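Local coordinates for flagellar motor switch protein FliG (Aquifex aeolicus, PDB 3HJL) that probably forms part of the rotor-mounted switch complex (C ring) of the bacterial flagellar motor, which takes part in switching the direction of rotation, at residues A12-V17 / A61-D66; P23-M28 / K74-E79. All blocks are in the same frame, centred on the assembly; numbering follows the deposited sequence.

Contact 1 of 2, residues A12-V17 / A61-D66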
ATOM      1  N   ALA A  12      -4.330  18.955  46.178  1.00 56.87           N
ATOM      2  CA  ALA A  12      -4.043  20.349  45.779  1.00 49.75           C
ATOM      3  C   ALA A  12      -3.987  20.513  44.267  1.00 46.78           C
ATOM      4  O   ALA A  12      -4.434  21.529  43.740  1.00 54.97           O
ATOM      5  CB  ALA A  12      -2.747  20.832  46.406  1.00 39.47           C
ATOM      6  N   GLN A  13      -3.408  19.531  43.577  1.00 52.28           N
ATOM      7  CA  GLN A  13      -3.352  19.532  42.106  1.00 56.09           C
ATOM      8  C   GLN A  13      -4.742  19.410  41.465  1.00 50.91           C
ATOM      9  O   GLN A  13      -5.011  20.054  40.452  1.00 59.42           O
ATOM     10  CB  GLN A  13      -2.412  18.432  41.590  1.00 57.59           C
ATOM     11  CG  GLN A  13      -0.922  18.798  41.697  1.00 59.41           C
ATOM     12  CD  GLN A  13       0.032  17.610  41.488  1.00 63.91           C
ATOM     13  OE1 GLN A  13      -0.322  16.450  41.719  1.00 60.61           O
ATOM     14  NE2 GLN A  13       1.262  17.912  41.087  1.00 56.24           N
ATOM     15  N   LYS A  14      -5.607  18.584  42.053  1.00 56.30           N
ATOM     16  CA  LYS A  14      -7.012  18.501  41.629  1.00 64.72           C
ATOM     17  C   LYS A  14      -7.704  19.850  41.795  1.00 61.79           C
ATOM     18  O   LYS A  14      -8.372  20.308  40.883  1.00 64.85           O
ATOM     19  CB  LYS A  14      -7.788  17.446  42.425  1.00 68.84           C
ATOM     20  CG  LYS A  14      -7.610  16.028  41.946  1.00 76.91           C
ATOM     21  CD  LYS A  14      -8.533  15.089  42.719  1.00 78.97           C
ATOM     22  CE  LYS A  14      -8.578  13.708  42.087  1.00 85.44           C
ATOM     23  NZ  LYS A  14      -9.602  12.842  42.729  1.00 85.24           N
ATOM     24  N   ALA A  15      -7.576  20.447  42.982  1.00 62.19           N
ATOM     25  CA  ALA A  15      -8.108  21.792  43.249  1.00 57.06           C
ATOM     26  C   ALA A  15      -7.644  22.807  42.189  1.00 59.43           C
ATOM     27  O   ALA A  15      -8.445  23.606  41.697  1.00 56.56           O
ATOM     28  CB  ALA A  15      -7.694  22.256  44.627  1.00 46.64           C
ATOM     29  N   ALA A  16      -6.353  22.757  41.848  1.00 58.87           N
ATOM     30  CA  ALA A  16      -5.765  23.623  40.816  1.00 60.36           C
ATOM     31  C   ALA A  16      -6.423  23.421  39.450  1.00 57.18           C
ATOM     32  O   ALA A  16      -6.757  24.390  38.767  1.00 65.96           O
ATOM     33  CB  ALA A  16      -4.259  23.372  40.710  1.00 51.82           C
ATOM     34  N   VAL A  17      -6.608  22.160  39.067  1.00 58.27           N
ATOM     35  CA  VAL A  17      -7.225  21.825  37.787  1.00 54.75           C
ATOM     36  C   VAL A  17      -8.707  22.203  37.770  1.00 57.34           C
ATOM     37  O   VAL A  17      -9.185  22.747  36.779  1.00 56.29           O
ATOM     38  CB  VAL A  17      -7.039  20.329  37.428  1.00 60.71           C
ATOM     39  CG1 VAL A  17      -7.761  20.000  36.127  1.00 56.90           C
ATOM     40  CG2 VAL A  17      -5.539  19.984  37.299  1.00 45.00           C
ATOM     41  N   ALA A  61     -10.327  13.223  34.014  1.00 61.51           N
ATOM     42  CA  ALA A  61     -11.404  14.182  33.750  1.00 53.10           C
ATOM     43  C   ALA A  61     -12.762  13.622  34.142  1.00 49.75           C
ATOM     44  O   ALA A  61     -13.567  14.308  34.767  1.00 48.42           O
ATOM     45  CB  ALA A  61     -11.413  14.581  32.260  1.00 49.24           C
ATOM     46  N   GLU A  62     -13.006  12.379  33.744  1.00 52.61           N
ATOM     47  CA  GLU A  62     -14.250  11.677  34.048  1.00 58.39           C
ATOM     48  C   GLU A  62     -14.390  11.309  35.527  1.00 57.21           C
ATOM     49  O   GLU A  62     -15.510  11.217  36.032  1.00 61.31           O
ATOM     50  CB  GLU A  62     -14.379  10.432  33.173  1.00 60.34           C
ATOM     51  CG  GLU A  62     -14.699  10.770  31.719  1.00 64.29           C
ATOM     52  CD  GLU A  62     -14.633   9.572  30.800  1.00 69.02           C
ATOM     53  OE1 GLU A  62     -14.359   8.449  31.284  1.00 77.12           O
ATOM     54  OE2 GLU A  62     -14.848   9.754  29.583  1.00 72.75           O
ATOM     55  N   GLU A  63     -13.266  11.071  36.202  1.00 60.34           N
ATOM     56  CA  GLU A  63     -13.276  10.849  37.641  1.00 60.94           C
ATOM     57  C   GLU A  63     -13.656  12.159  38.323  1.00 50.10           C
ATOM     58  O   GLU A  63     -14.611  12.188  39.087  1.00 51.18           O
ATOM     59  CB  GLU A  63     -11.920  10.362  38.155  1.00 64.75           C
ATOM     60  CG  GLU A  63     -11.990   9.788  39.583  1.00 76.91           C
ATOM     61  CD  GLU A  63     -10.697   9.945  40.367  1.00 79.49           C
ATOM     62  OE1 GLU A  63     -10.240  11.102  40.553  1.00 82.82           O
ATOM     63  OE2 GLU A  63     -10.181   8.913  40.856  1.00 81.98           O
ATOM     64  N   LEU A  64     -12.917  13.230  38.015  1.00 47.72           N
ATOM     65  CA  LEU A  64     -13.187  14.591  38.544  1.00 57.17           C
ATOM     66  C   LEU A  64     -14.618  15.044  38.317  1.00 59.70           C
ATOM     67  O   LEU A  64     -15.216  15.659  39.197  1.00 64.16           O
ATOM     68  CB  LEU A  64     -12.267  15.650  37.903  1.00 59.36           C
ATOM     69  CG  LEU A  64     -10.933  16.025  38.541  1.00 66.75           C
ATOM     70  CD1 LEU A  64     -10.186  17.018  37.648  1.00 65.06           C
ATOM     71  CD2 LEU A  64     -11.147  16.622  39.923  1.00 71.45           C
ATOM     72  N   LEU A  65     -15.136  14.786  37.115  1.00 60.15           N
ATOM     73  CA  LEU A  65     -16.503  15.155  36.766  1.00 58.37           C
ATOM     74  C   LEU A  65     -17.512  14.408  37.644  1.00 57.68           C
ATOM     75  O   LEU A  65     -18.436  15.018  38.175  1.00 65.46           O
ATOM     76  CB  LEU A  65     -16.761  14.888  35.277  1.00 62.64           C
ATOM     77  CG  LEU A  65     -18.077  15.370  34.654  1.00 67.62           C
ATOM     78  CD1 LEU A  65     -18.238  16.888  34.774  1.00 68.09           C
ATOM     79  CD2 LEU A  65     -18.142  14.938  33.193  1.00 67.79           C
ATOM     80  N   ASP A  66     -17.313  13.100  37.811  1.00 57.21           N
ATOM     81  CA  ASP A  66     -18.178  12.275  38.673  1.00 59.74           C
ATOM     82  C   ASP A  66     -18.066  12.661  40.154  1.00 58.22           C
ATOM     83  O   ASP A  66     -19.048  12.618  40.894  1.00 56.44           O
ATOM     84  CB  ASP A  66     -17.826  10.790  38.506  1.00 62.82           C
ATOM     85  CG  ASP A  66     -18.742   9.873  39.308  1.00 66.71           C
ATOM     86  OD1 ASP A  66     -19.984   9.960  39.145  1.00 62.32           O
ATOM     87  OD2 ASP A  66     -18.217   9.052  40.091  1.00 68.95           O
TER
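Lys-14 reaches from the helix segment 12-17 across to Glu-63 and Leu-64 of the segment 61-66, and its chain changes partner as it goes. CB leaves the backbone toward the other helix, and CG lies anti to the carbonyl carbon (chi1 -81°), which starts the chain along the flank of Leu-64. There CG rests 4.1 Å from Leu-64 CD2, and CD lies against the same CD2 methyl; the two side chains lie alongside, running opposite ways. From CE onward the neighbour is Glu-63, whose side chain crosses the lysine at about a right angle, with CE 3.5 Å from Glu-63 OE1. The ammonium NZ closes the path with a salt bridge of 2.9 Å to Glu-63 OE1, met on the syn side but 33° out of the carboxylate plane. NZ forms its stronger salt bridge with Glu-67, one turn further along helix 54-70, so the ammonium is shared by two carboxylates. With an alanine here, Glu-63 and Glu-67 would probably lose the positive charge they share, and Leu-64 CD2 the methylenes that cover it. Deeper in the interface, the other methyl of Leu-64 turns to Val-17: CD1 lies 4.1 Å from Val-17 CG1, both residues being buried. Leu-64 also touches Ile-85 of helix 78-88, and Val-17 touches Leu-49, which ties the pair into a wider apolar core. The segment axes stay 11.9 Å apart and run nearly perpendicular, at 84°; at that spacing the helices meet through side chains alone, and little surface is buried. This is plain helix-helix packing, buried apolar contact flanked by a salt bridge on the more exposed side, within the all-helical N-terminal domain of FliG.

Contact 2 of 2, residues P23-M28 / K74-E79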
ATOM      1  N   PRO A  23     -16.948  25.627  35.311  1.00 60.21           N
ATOM      2  CA  PRO A  23     -17.612  26.785  34.697  1.00 61.94           C
ATOM      3  C   PRO A  23     -17.339  28.074  35.467  1.00 61.19           C
ATOM      4  O   PRO A  23     -17.128  28.028  36.683  1.00 63.17           O
ATOM      5  CB  PRO A  23     -19.104  26.425  34.772  1.00 57.20           C
ATOM      6  CG  PRO A  23     -19.149  24.963  34.942  1.00 60.64           C
ATOM      7  CD  PRO A  23     -17.919  24.581  35.692  1.00 61.79           C
ATOM      8  N   GLU A  24     -17.346  29.206  34.766  1.00 63.50           N
ATOM      9  CA  GLU A  24     -17.045  30.500  35.391  1.00 68.10           C
ATOM     10  C   GLU A  24     -18.054  30.925  36.463  1.00 64.87           C
ATOM     11  O   GLU A  24     -17.686  31.648  37.382  1.00 65.69           O
ATOM     12  CB  GLU A  24     -16.877  31.604  34.344  1.00 73.23           C
ATOM     13  CG  GLU A  24     -15.712  31.370  33.375  1.00 76.29           C
ATOM     14  CD  GLU A  24     -15.172  32.664  32.782  1.00 78.70           C
ATOM     15  OE1 GLU A  24     -15.519  32.989  31.622  1.00 76.84           O
ATOM     16  OE2 GLU A  24     -14.429  33.372  33.498  1.00 80.79           O
ATOM     17  N   GLU A  25     -19.302  30.450  36.365  1.00 67.22           N
ATOM     18  CA  GLU A  25     -20.329  30.715  37.397  1.00 68.50           C
ATOM     19  C   GLU A  25     -19.890  30.132  38.746  1.00 69.70           C
ATOM     20  O   GLU A  25     -20.058  30.760  39.795  1.00 69.40           O
ATOM     21  CB  GLU A  25     -21.691  30.097  37.032  1.00 67.82           C
ATOM     22  CG  GLU A  25     -22.275  30.483  35.672  1.00 69.26           C
ATOM     23  CD  GLU A  25     -22.034  29.427  34.601  1.00 69.55           C
ATOM     24  OE1 GLU A  25     -20.874  28.991  34.444  1.00 60.66           O
ATOM     25  OE2 GLU A  25     -23.004  29.045  33.912  1.00 74.09           O
ATOM     26  N   VAL A  26     -19.327  28.926  38.691  1.00 71.09           N
ATOM     27  CA  VAL A  26     -18.834  28.224  39.873  1.00 67.07           C
ATOM     28  C   VAL A  26     -17.512  28.822  40.379  1.00 66.29           C
ATOM     29  O   VAL A  26     -17.397  29.178  41.552  1.00 72.22           O
ATOM     30  CB  VAL A  26     -18.653  26.709  39.572  1.00 64.24           C
ATOM     31  CG1 VAL A  26     -18.003  25.993  40.747  1.00 65.43           C
ATOM     32  CG2 VAL A  26     -20.004  26.070  39.226  1.00 59.18           C
ATOM     33  N   SER A  27     -16.540  28.977  39.482  1.00 65.57           N
ATOM     34  CA  SER A  27     -15.198  29.435  39.861  1.00 60.87           C
ATOM     35  C   SER A  27     -15.034  30.942  40.141  1.00 58.71           C
ATOM     36  O   SER A  27     -14.030  31.336  40.744  1.00 58.01           O
ATOM     37  CB  SER A  27     -14.170  28.984  38.820  1.00 59.78           C
ATOM     38  OG  SER A  27     -14.428  29.576  37.566  1.00 61.45           O
ATOM     39  N   MET A  28     -15.970  31.789  39.694  1.00 62.78           N
ATOM     40  CA  MET A  28     -15.897  33.229  40.024  1.00 68.24           C
ATOM     41  C   MET A  28     -16.037  33.431  41.536  1.00 66.13           C
ATOM     42  O   MET A  28     -15.346  34.267  42.120  1.00 69.86           O
ATOM     43  CB  MET A  28     -16.946  34.077  39.262  1.00 71.91           C
ATOM     44  CG  MET A  28     -18.425  33.838  39.631  1.00 75.97           C
ATOM     45  SD  MET A  28     -19.589  34.911  38.736  1.00 84.35           S
ATOM     46  CE  MET A  28     -19.401  34.331  37.046  1.00 84.91           C
ATOM     47  N   LYS A  74     -23.463  21.318  39.823  1.00 84.77           N
ATOM     48  CA  LYS A  74     -24.106  21.033  38.534  1.00 80.39           C
ATOM     49  C   LYS A  74     -23.205  21.478  37.381  1.00 76.09           C
ATOM     50  O   LYS A  74     -22.727  22.617  37.368  1.00 71.62           O
ATOM     51  CB  LYS A  74     -25.470  21.738  38.423  1.00 82.03           C
ATOM     52  CG  LYS A  74     -26.583  21.138  39.297  1.00 84.13           C
ATOM     53  CD  LYS A  74     -26.660  21.747  40.698  1.00 85.55           C
ATOM     54  CE  LYS A  74     -27.319  23.123  40.686  1.00 84.78           C
ATOM     55  NZ  LYS A  74     -27.438  23.690  42.056  1.00 84.29           N
ATOM     56  N   ILE A  75     -23.004  20.576  36.412  1.00 73.69           N
ATOM     57  CA  ILE A  75     -22.137  20.808  35.246  1.00 66.98           C
ATOM     58  C   ILE A  75     -22.985  20.776  33.971  1.00 70.18           C
ATOM     59  O   ILE A  75     -23.359  19.701  33.492  1.00 75.62           O
ATOM     60  CB  ILE A  75     -21.019  19.733  35.161  1.00 60.72           C
ATOM     61  CG1 ILE A  75     -20.119  19.774  36.409  1.00 66.27           C
ATOM     62  CG2 ILE A  75     -20.179  19.926  33.908  1.00 58.89           C
ATOM     63  CD1 ILE A  75     -19.359  21.089  36.616  1.00 58.84           C
ATOM     64  N   LYS A  76     -23.282  21.958  33.433  1.00 74.38           N
ATOM     65  CA  LYS A  76     -24.159  22.098  32.260  1.00 74.07           C
ATOM     66  C   LYS A  76     -23.513  21.613  30.959  1.00 72.21           C
ATOM     67  O   LYS A  76     -24.195  21.033  30.111  1.00 72.40           O
ATOM     68  CB  LYS A  76     -24.604  23.558  32.100  1.00 77.93           C
ATOM     69  CG  LYS A  76     -25.448  24.095  33.260  1.00 79.52           C
ATOM     70  CD  LYS A  76     -25.650  25.602  33.154  1.00 78.93           C
ATOM     71  CE  LYS A  76     -26.299  26.170  34.406  1.00 79.42           C
ATOM     72  NZ  LYS A  76     -26.321  27.660  34.393  1.00 80.34           N
ATOM     73  N   LYS A  77     -22.214  21.878  30.805  1.00 70.47           N
ATOM     74  CA  LYS A  77     -21.442  21.467  29.624  1.00 70.66           C
ATOM     75  C   LYS A  77     -20.277  20.561  30.060  1.00 68.91           C
ATOM     76  O   LYS A  77     -19.141  21.035  30.194  1.00 67.74           O
ATOM     77  CB  LYS A  77     -20.912  22.703  28.888  1.00 76.25           C
ATOM     78  CG  LYS A  77     -22.006  23.558  28.251  1.00 78.69           C
ATOM     79  CD  LYS A  77     -21.451  24.851  27.661  1.00 78.08           C
ATOM     80  CE  LYS A  77     -22.567  25.742  27.123  1.00 77.48           C
ATOM     81  NZ  LYS A  77     -22.049  27.029  26.582  1.00 77.23           N
ATOM     82  N   PRO A  78     -20.559  19.258  30.311  1.00 63.15           N
ATOM     83  CA  PRO A  78     -19.515  18.331  30.763  1.00 60.21           C
ATOM     84  C   PRO A  78     -18.390  18.080  29.769  1.00 59.10           C
ATOM     85  O   PRO A  78     -17.269  17.846  30.190  1.00 66.91           O
ATOM     86  CB  PRO A  78     -20.282  17.028  31.027  1.00 55.70           C
ATOM     87  CG  PRO A  78     -21.502  17.138  30.236  1.00 56.93           C
ATOM     88  CD  PRO A  78     -21.866  18.580  30.213  1.00 60.41           C
ATOM     89  N   GLU A  79     -18.678  18.126  28.471  1.00 61.72           N
ATOM     90  CA  GLU A  79     -17.648  17.884  27.450  1.00 63.93           C
ATOM     91  C   GLU A  79     -16.668  19.060  27.373  1.00 60.06           C
ATOM     92  O   GLU A  79     -15.491  18.874  27.057  1.00 57.50           O
ATOM     93  CB  GLU A  79     -18.280  17.614  26.074  1.00 71.20           C
ATOM     94  CG  GLU A  79     -17.458  16.665  25.192  1.00 75.85           C
ATOM     95  CD  GLU A  79     -17.598  15.200  25.602  1.00 74.27           C
ATOM     96  OE1 GLU A  79     -18.728  14.668  25.536  1.00 79.30           O
ATOM     97  OE2 GLU A  79     -16.575  14.579  25.965  1.00 68.57           O
TER
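Pro-23 and Ile-75 meet with their side chains at about a right angle: the ring offers its CD atom to the tip of the isoleucine, and Pro-23 CD lies 3.9 Å from Ile-75 CD1. Ile-75 sets off to one side of the proline, but CG1 stands anti to the carbonyl carbon (chi1 -61°) and carries CD1 back toward the ring. The isoleucine also touches Leu-22. Further out, Glu-25 and Lys-76 approach obliquely. The glutamate is bent at chi2 (99°), whereas the lysine is extended beyond CG, and their ends form a long salt bridge, Glu-25 OE2 to Lys-76 NZ at 3.6 Å, between two exposed residues. Both segments hold the start of a helix: Pro-23 is the N-cap residue of helix 24-33 and Lys-77 that of helix 78-88, so the contact joins the start of helix 24-33 to the loop that leads into helix 78-88, on the surface of the helical N-terminal domain. In the first turn of helix 24-33 Pro-23 O takes two bonds from Ser-27, one from the backbone N at 3.0 Å and one from OG at 3.2 Å. The serine torsion, chi1 64°, puts OG back over Pro-23 O of the preceding turn, where it sits above the carbonyl plane.

In the fold
Contacts 1 and 2 lie on the same side of the chain's centre, about 13 Å apart between their centres, and belong to the N-terminal domain. Their segments alternate along the chain: 12-17, 23-28, 61-66, 74-79. Helix 7-21 is followed, after a short turn, by helix 24-33, and helix 54-70 is followed by helix 78-88, so two successive helix pairs are joined twice, once between helix bodies and once near helix starts. Leu-65 links the two places directly: its CD2 packs 3.7 Å from Pro-78 CB and its CD1 3.7 Å from Ile-75 CG2. Bringing early and later parts of the domain together in this way is consistent with one compact all-helical unit, well away from the EHPQR motif.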